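PDB 2B1X: naphthalene dioxygenase large subunit, which belongs to the Rieske non-haem iron oxygenases and carries a [2Fe-2S] cluster in one domain and a mononuclear iron in the catalytic domain. Local coordinates for residues A[175-180]-A[302-307]; A[212-217]-A[293-298]. All blocks are in the same frame, centred on the assembly; numbering follows the deposited sequence.

Contact 1: A[175-180]-A[302-307]; sequences FYLDIV and LSIGNF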
loop_
_atom_site.group_PDB
_atom_site.type_symbol
_atom_site.label_atom_id
_atom_site.label_comp_id
_atom_site.label_asym_id
_atom_site.label_seq_id
_atom_site.Cartn_x
_atom_site.Cartn_y
_atom_site.Cartn_z
ATOM N N PHE A 175 -10.085 -43.071 -0.660
ATOM C CA PHE A 175 -9.310 -44.172 -1.259
ATOM C C PHE A 175 -7.901 -43.740 -1.702
ATOM O O PHE A 175 -6.929 -44.458 -1.499
ATOM C CB PHE A 175 -10.087 -44.737 -2.455
ATOM C CG PHE A 175 -9.380 -45.857 -3.194
ATOM C CD1 PHE A 175 -8.454 -45.578 -4.194
ATOM C CD2 PHE A 175 -9.678 -47.186 -2.918
ATOM C CE1 PHE A 175 -7.820 -46.613 -4.872
ATOM C CE2 PHE A 175 -9.058 -48.217 -3.600
ATOM C CZ PHE A 175 -8.120 -47.935 -4.575
ATOM N N TYR A 176 -7.812 -42.544 -2.266
ATOM C CA TYR A 176 -6.566 -41.996 -2.804
ATOM C C TYR A 176 -5.772 -41.261 -1.739
ATOM O O TYR A 176 -4.558 -41.349 -1.719
ATOM C CB TYR A 176 -6.874 -41.074 -3.996
ATOM C CG TYR A 176 -7.577 -41.826 -5.093
ATOM C CD1 TYR A 176 -8.964 -41.727 -5.265
ATOM C CD2 TYR A 176 -6.865 -42.688 -5.938
ATOM C CE1 TYR A 176 -9.630 -42.461 -6.273
ATOM C CE2 TYR A 176 -7.511 -43.412 -6.931
ATOM C CZ TYR A 176 -8.890 -43.298 -7.109
ATOM O OH TYR A 176 -9.530 -44.062 -8.100
ATOM N N LEU A 177 -6.448 -40.528 -0.869
ATOM C CA LEU A 177 -5.763 -39.886 0.262
ATOM C C LEU A 177 -4.995 -40.919 1.099
ATOM O O LEU A 177 -3.873 -40.668 1.537
ATOM C CB LEU A 177 -6.749 -39.138 1.144
ATOM C CG LEU A 177 -7.394 -37.872 0.531
ATOM C CD1 LEU A 177 -8.430 -37.327 1.535
ATOM C CD2 LEU A 177 -6.370 -36.776 0.159
ATOM N N ASP A 178 -5.590 -42.084 1.303
ATOM C CA ASP A 178 -4.909 -43.169 2.038
ATOM C C ASP A 178 -3.534 -43.494 1.459
ATOM O O ASP A 178 -2.576 -43.751 2.185
ATOM C CB ASP A 178 -5.732 -44.464 1.985
ATOM C CG ASP A 178 -7.001 -44.392 2.802
ATOM O OD1 ASP A 178 -7.192 -43.394 3.561
ATOM O OD2 ASP A 178 -7.867 -45.307 2.724
ATOM N N ILE A 179 -3.464 -43.522 0.132
ATOM C CA ILE A 179 -2.242 -43.863 -0.584
ATOM C C ILE A 179 -1.099 -42.894 -0.254
ATOM O O ILE A 179 0.055 -43.277 -0.254
ATOM C CB ILE A 179 -2.533 -43.902 -2.087
ATOM C CG1 ILE A 179 -3.316 -45.178 -2.443
ATOM C CG2 ILE A 179 -1.224 -43.845 -2.923
ATOM C CD1 ILE A 179 -3.815 -45.230 -3.886
ATOM N N VAL A 180 -1.452 -41.650 0.041
ATOM C CA VAL A 180 -0.490 -40.613 0.385
ATOM C C VAL A 180 -0.324 -40.480 1.913
ATOM O O VAL A 180 0.775 -40.264 2.394
ATOM C CB VAL A 180 -0.919 -39.271 -0.286
ATOM C CG1 VAL A 180 -0.520 -38.062 0.504
ATOM C CG2 VAL A 180 -0.386 -39.200 -1.734
ATOM N N LEU A 302 -6.921 -26.982 -0.728
ATOM C CA LEU A 302 -5.804 -27.793 -0.263
ATOM C C LEU A 302 -5.306 -28.622 -1.434
ATOM O O LEU A 302 -6.077 -29.399 -2.004
ATOM C CB LEU A 302 -6.218 -28.743 0.888
ATOM C CG LEU A 302 -5.182 -29.879 1.193
ATOM C CD1 LEU A 302 -3.929 -29.255 1.784
ATOM C CD2 LEU A 302 -5.734 -30.949 2.108
ATOM N N SER A 303 -4.027 -28.476 -1.792
ATOM C CA SER A 303 -3.473 -29.294 -2.871
ATOM C C SER A 303 -2.335 -30.172 -2.339
ATOM O O SER A 303 -1.722 -29.853 -1.319
ATOM C CB SER A 303 -2.974 -28.443 -4.053
ATOM O OG SER A 303 -4.028 -27.698 -4.679
ATOM N N ILE A 304 -2.113 -31.282 -3.040
ATOM C CA ILE A 304 -1.152 -32.298 -2.674
ATOM C C ILE A 304 -0.211 -32.474 -3.840
ATOM O O ILE A 304 -0.663 -32.553 -5.002
ATOM C CB ILE A 304 -1.911 -33.618 -2.386
ATOM C CG1 ILE A 304 -2.824 -33.413 -1.155
ATOM C CG2 ILE A 304 -0.952 -34.791 -2.205
ATOM C CD1 ILE A 304 -3.764 -34.575 -0.845
ATOM N N GLY A 305 1.083 -32.546 -3.549
ATOM C CA GLY A 305 2.053 -33.033 -4.517
ATOM C C GLY A 305 2.936 -34.118 -3.935
ATOM O O GLY A 305 3.593 -33.880 -2.924
ATOM N N ASN A 306 2.935 -35.312 -4.528
ATOM C CA ASN A 306 3.788 -36.388 -4.064
ATOM C C ASN A 306 4.607 -36.760 -5.276
ATOM O O ASN A 306 4.127 -37.462 -6.187
ATOM C CB ASN A 306 2.957 -37.577 -3.550
ATOM C CG ASN A 306 3.765 -38.581 -2.680
ATOM O OD1 ASN A 306 3.191 -39.510 -2.146
ATOM N ND2 ASN A 306 5.077 -38.397 -2.558
ATOM N N PHE A 307 5.829 -36.239 -5.314
ATOM C CA PHE A 307 6.632 -36.239 -6.537
ATOM C C PHE A 307 7.996 -36.873 -6.308
ATOM O O PHE A 307 8.559 -36.800 -5.213
ATOM C CB PHE A 307 6.877 -34.819 -7.054
ATOM C CG PHE A 307 5.635 -34.017 -7.360
ATOM C CD1 PHE A 307 5.661 -32.641 -7.207
ATOM C CD2 PHE A 307 4.454 -34.611 -7.819
ATOM C CE1 PHE A 307 4.512 -31.840 -7.507
ATOM C CE2 PHE A 307 3.312 -33.821 -8.098
ATOM C CZ PHE A 307 3.355 -32.436 -7.947
#
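Leu177 and Ile304 meet methyl to methyl: CD2 of Leu177 lies 3.6 Å from CD1 of Ile304. The two side chains cross at about a right angle. Ile304 points from the strand toward the helix, and its CD1 lies anti to CA about the CB-CG1 bond (chi2 173°), which carries the methyl out to the leucine. A looser apolar contact joins CG1 of Val180 to CG2 of the same isoleucine, at 4.3 Å.

The second kind of contact is apolar against polar. CG2 of Val180 packs 3.6 Å from OD1 of Asn306, and the two side chains slide past each other in opposite directions. The amide is buried, but both its ends are bonded: OD1 to Arg183 NH1, and ND2 to the backbone O of Phe320. The amide thus also ties its strand to the next one.

The axes of segments 175-180 and 302-307 approach to 10.8 Å and cross at 50°. Helix 174-181 packs on the large antiparallel sheet of the catalytic domain. Leu321 and Leu323 of strand 318-330 pack beside Ile304. Ile294 and Val298 of strand 293-298 meet Val180 and Leu177, while helix 282-288 packs against Ile179.

Contact 2: A[212-217]-A[293-298]; sequences GDAYHT and FIHGTV. With FE (Fe (III) ion), chain G.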
loop_
_atom_site.group_PDB
_atom_site.type_symbol
_atom_site.label_atom_id
_atom_site.label_comp_id
_atom_site.label_asym_id
_atom_site.label_seq_id
_atom_site.Cartn_x
_atom_site.Cartn_y
_atom_site.Cartn_z
ATOM N N GLY A 212 -5.541 -31.065 -11.778
ATOM C CA GLY A 212 -5.583 -31.775 -13.041
ATOM C C GLY A 212 -4.449 -31.544 -14.012
ATOM O O GLY A 212 -4.344 -32.264 -14.988
ATOM N N ASP A 213 -3.562 -30.599 -13.729
ATOM C CA ASP A 213 -2.695 -30.077 -14.808
ATOM C C ASP A 213 -1.257 -30.599 -14.806
ATOM O O ASP A 213 -0.411 -30.112 -14.042
ATOM C CB ASP A 213 -2.710 -28.531 -14.744
ATOM C CG ASP A 213 -2.212 -27.875 -16.041
ATOM O OD1 ASP A 213 -1.262 -28.348 -16.691
ATOM O OD2 ASP A 213 -2.727 -26.854 -16.472
ATOM N N ALA A 214 -0.995 -31.602 -15.640
ATOM C CA ALA A 214 0.346 -32.036 -15.946
ATOM C C ALA A 214 0.849 -31.340 -17.212
ATOM O O ALA A 214 2.052 -31.116 -17.366
ATOM C CB ALA A 214 0.356 -33.539 -16.141
ATOM N N TYR A 215 -0.094 -31.028 -18.107
ATOM C CA TYR A 215 0.140 -30.354 -19.412
ATOM C C TYR A 215 1.144 -29.207 -19.349
ATOM O O TYR A 215 2.001 -29.113 -20.238
ATOM C CB TYR A 215 -1.194 -29.816 -19.952
ATOM C CG TYR A 215 -1.201 -29.239 -21.368
ATOM C CD1 TYR A 215 -0.385 -29.760 -22.399
ATOM C CD2 TYR A 215 -2.036 -28.166 -21.672
ATOM C CE1 TYR A 215 -0.430 -29.201 -23.700
ATOM C CE2 TYR A 215 -2.071 -27.614 -22.941
ATOM C CZ TYR A 215 -1.299 -28.128 -23.944
ATOM O OH TYR A 215 -1.385 -27.540 -25.193
ATOM N N HIS A 216 1.066 -28.385 -18.291
ATOM C CA HIS A 216 1.941 -27.194 -18.103
ATOM C C HIS A 216 3.426 -27.488 -17.923
ATOM O O HIS A 216 4.272 -26.646 -18.177
ATOM C CB HIS A 216 1.427 -26.268 -16.965
ATOM C CG HIS A 216 1.835 -26.693 -15.584
ATOM N ND1 HIS A 216 1.313 -27.812 -14.962
ATOM C CD2 HIS A 216 2.736 -26.168 -14.713
ATOM C CE1 HIS A 216 1.864 -27.941 -13.765
ATOM N NE2 HIS A 216 2.725 -26.956 -13.585
ATOM N N THR A 217 3.737 -28.689 -17.488
ATOM C CA THR A 217 5.133 -29.089 -17.275
ATOM C C THR A 217 6.017 -28.743 -18.470
ATOM O O THR A 217 7.023 -28.084 -18.282
ATOM C CB THR A 217 5.220 -30.582 -16.995
ATOM O OG1 THR A 217 4.527 -30.883 -15.788
ATOM C CG2 THR A 217 6.673 -30.997 -16.691
ATOM N N PHE A 293 4.473 -39.545 -9.900
ATOM C CA PHE A 293 3.839 -38.282 -9.500
ATOM C C PHE A 293 2.383 -38.467 -9.141
ATOM O O PHE A 293 1.634 -39.158 -9.858
ATOM C CB PHE A 293 3.885 -37.241 -10.612
ATOM C CG PHE A 293 5.246 -37.030 -11.170
ATOM C CD1 PHE A 293 5.587 -37.578 -12.402
ATOM C CD2 PHE A 293 6.187 -36.270 -10.480
ATOM C CE1 PHE A 293 6.847 -37.389 -12.934
ATOM C CE2 PHE A 293 7.462 -36.097 -11.003
ATOM C CZ PHE A 293 7.792 -36.662 -12.225
ATOM N N ILE A 294 1.984 -37.848 -8.032
ATOM C CA ILE A 294 0.574 -37.693 -7.716
ATOM C C ILE A 294 0.376 -36.222 -7.444
ATOM O O ILE A 294 1.108 -35.632 -6.655
ATOM C CB ILE A 294 0.190 -38.471 -6.449
ATOM C CG1 ILE A 294 0.405 -39.970 -6.622
ATOM C CG2 ILE A 294 -1.263 -38.213 -6.070
ATOM C CD1 ILE A 294 0.478 -40.721 -5.251
ATOM N N HIS A 295 -0.646 -35.657 -8.056
ATOM C CA HIS A 295 -1.023 -34.264 -7.817
ATOM C C HIS A 295 -2.548 -34.185 -7.707
ATOM O O HIS A 295 -3.248 -34.872 -8.446
ATOM C CB HIS A 295 -0.523 -33.390 -8.967
ATOM C CG HIS A 295 -1.063 -33.806 -10.309
ATOM N ND1 HIS A 295 -2.188 -33.245 -10.870
ATOM C CD2 HIS A 295 -0.650 -34.762 -11.178
ATOM C CE1 HIS A 295 -2.431 -33.819 -12.041
ATOM N NE2 HIS A 295 -1.499 -34.729 -12.259
ATOM N N GLY A 296 -3.063 -33.375 -6.777
ATOM C CA GLY A 296 -4.493 -33.284 -6.606
ATOM C C GLY A 296 -4.911 -32.105 -5.761
ATOM O O GLY A 296 -4.094 -31.415 -5.133
ATOM N N THR A 297 -6.209 -31.861 -5.753
ATOM C CA THR A 297 -6.735 -30.820 -4.894
ATOM C C THR A 297 -7.920 -31.390 -4.155
ATOM O O THR A 297 -8.785 -32.046 -4.749
ATOM C CB THR A 297 -7.149 -29.604 -5.745
ATOM O OG1 THR A 297 -5.958 -28.966 -6.211
ATOM C CG2 THR A 297 -7.871 -28.555 -4.896
ATOM N N VAL A 298 -7.909 -31.177 -2.846
ATOM C CA VAL A 298 -9.088 -31.364 -2.022
ATOM C C VAL A 298 -9.897 -30.044 -1.996
ATOM O O VAL A 298 -9.481 -29.041 -1.411
ATOM C CB VAL A 298 -8.703 -31.770 -0.574
ATOM C CG1 VAL A 298 -9.946 -32.074 0.234
ATOM C CG2 VAL A 298 -7.770 -32.990 -0.609
HETATM FE FE FE G . 4.055 -26.417 -12.052
HETATM O O HOH W 1 4.369 -28.540 -11.505
HETATM O O HOH W 2 2.426 -26.630 -10.473
#
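His295 brings the edge of its imidazole against the backbone at Gly212. Its CE1 lies 3.6 Å from C of Gly212, near the ring plane. The same CE1 is 3.8 Å from N of Asp213, which approaches obliquely. Ala214 CB adds a looser touch, 4.5 Å from NE2 of His295. The histidine points toward the loop from the strand, and both ring nitrogens are bonded: ND1 to the backbone O of Phe210 and NE2 to Asp418. These bonds hold the ring in its rotation.

The loop carries one ligand of the mononuclear iron. NE2 of His216 binds the iron at 2.1 Å. His221 and Asp372 complete the site of two histidines and one carboxylate, the facial triad of this dioxygenase family, and two waters also bind the metal.

Asp213 positions the iron ligand from behind. Its OD1 accepts from N of His216 at 2.8 Å, nearly along the C-O axis, which makes an Asx motif. The same OD1 accepts from ND1 of His216 at 3.1 Å, now from well above the carboxylate plane. Two bonds on one oxygen thus fix both the backbone and the ring of the histidine. A type I turn from Ala214 to Thr217 shapes the loop. Ala214 O takes the backbone N of Thr217 at 3.0 Å and its OG1 at 2.9 Å, the latter on a lone pair in the carbonyl plane.

Farther out, the other carboxylate oxygen of Asp213 is bonded to NE2 of His111 of a second subunit, another copy of this protein; His111 belongs to the Rieske cluster pocket. Asp213 thus links the two metal centres across the subunit interface. OH of Tyr215 bonds to Trp113 NE1 and Pro125 O of that subunit.

Overall arrangement
Both contacts are buried in the catalytic domain, and their centres lie 11 Å apart. Their strands, 293-298 and 302-309, follow each other in the chain and are antiparallel neighbours in one sheet. Probable hydrogen bonds, Asn306 N to Ile294 O (2.8 Å) and between the hydroxyls of Ser303 and Thr297, join them. Contact 1 packs a helix on this sheet, mainly through aliphatic side chains. The touch across contact 2 is an imidazole edge on main chain; its polar bonds and iron ligand lie within the loop and at the ends of the His295 ring. Contact 1 meets no other protein chain, whereas the 212-217 loop reaches a second subunit. Along the chain, contact 2 is nested within contact 1.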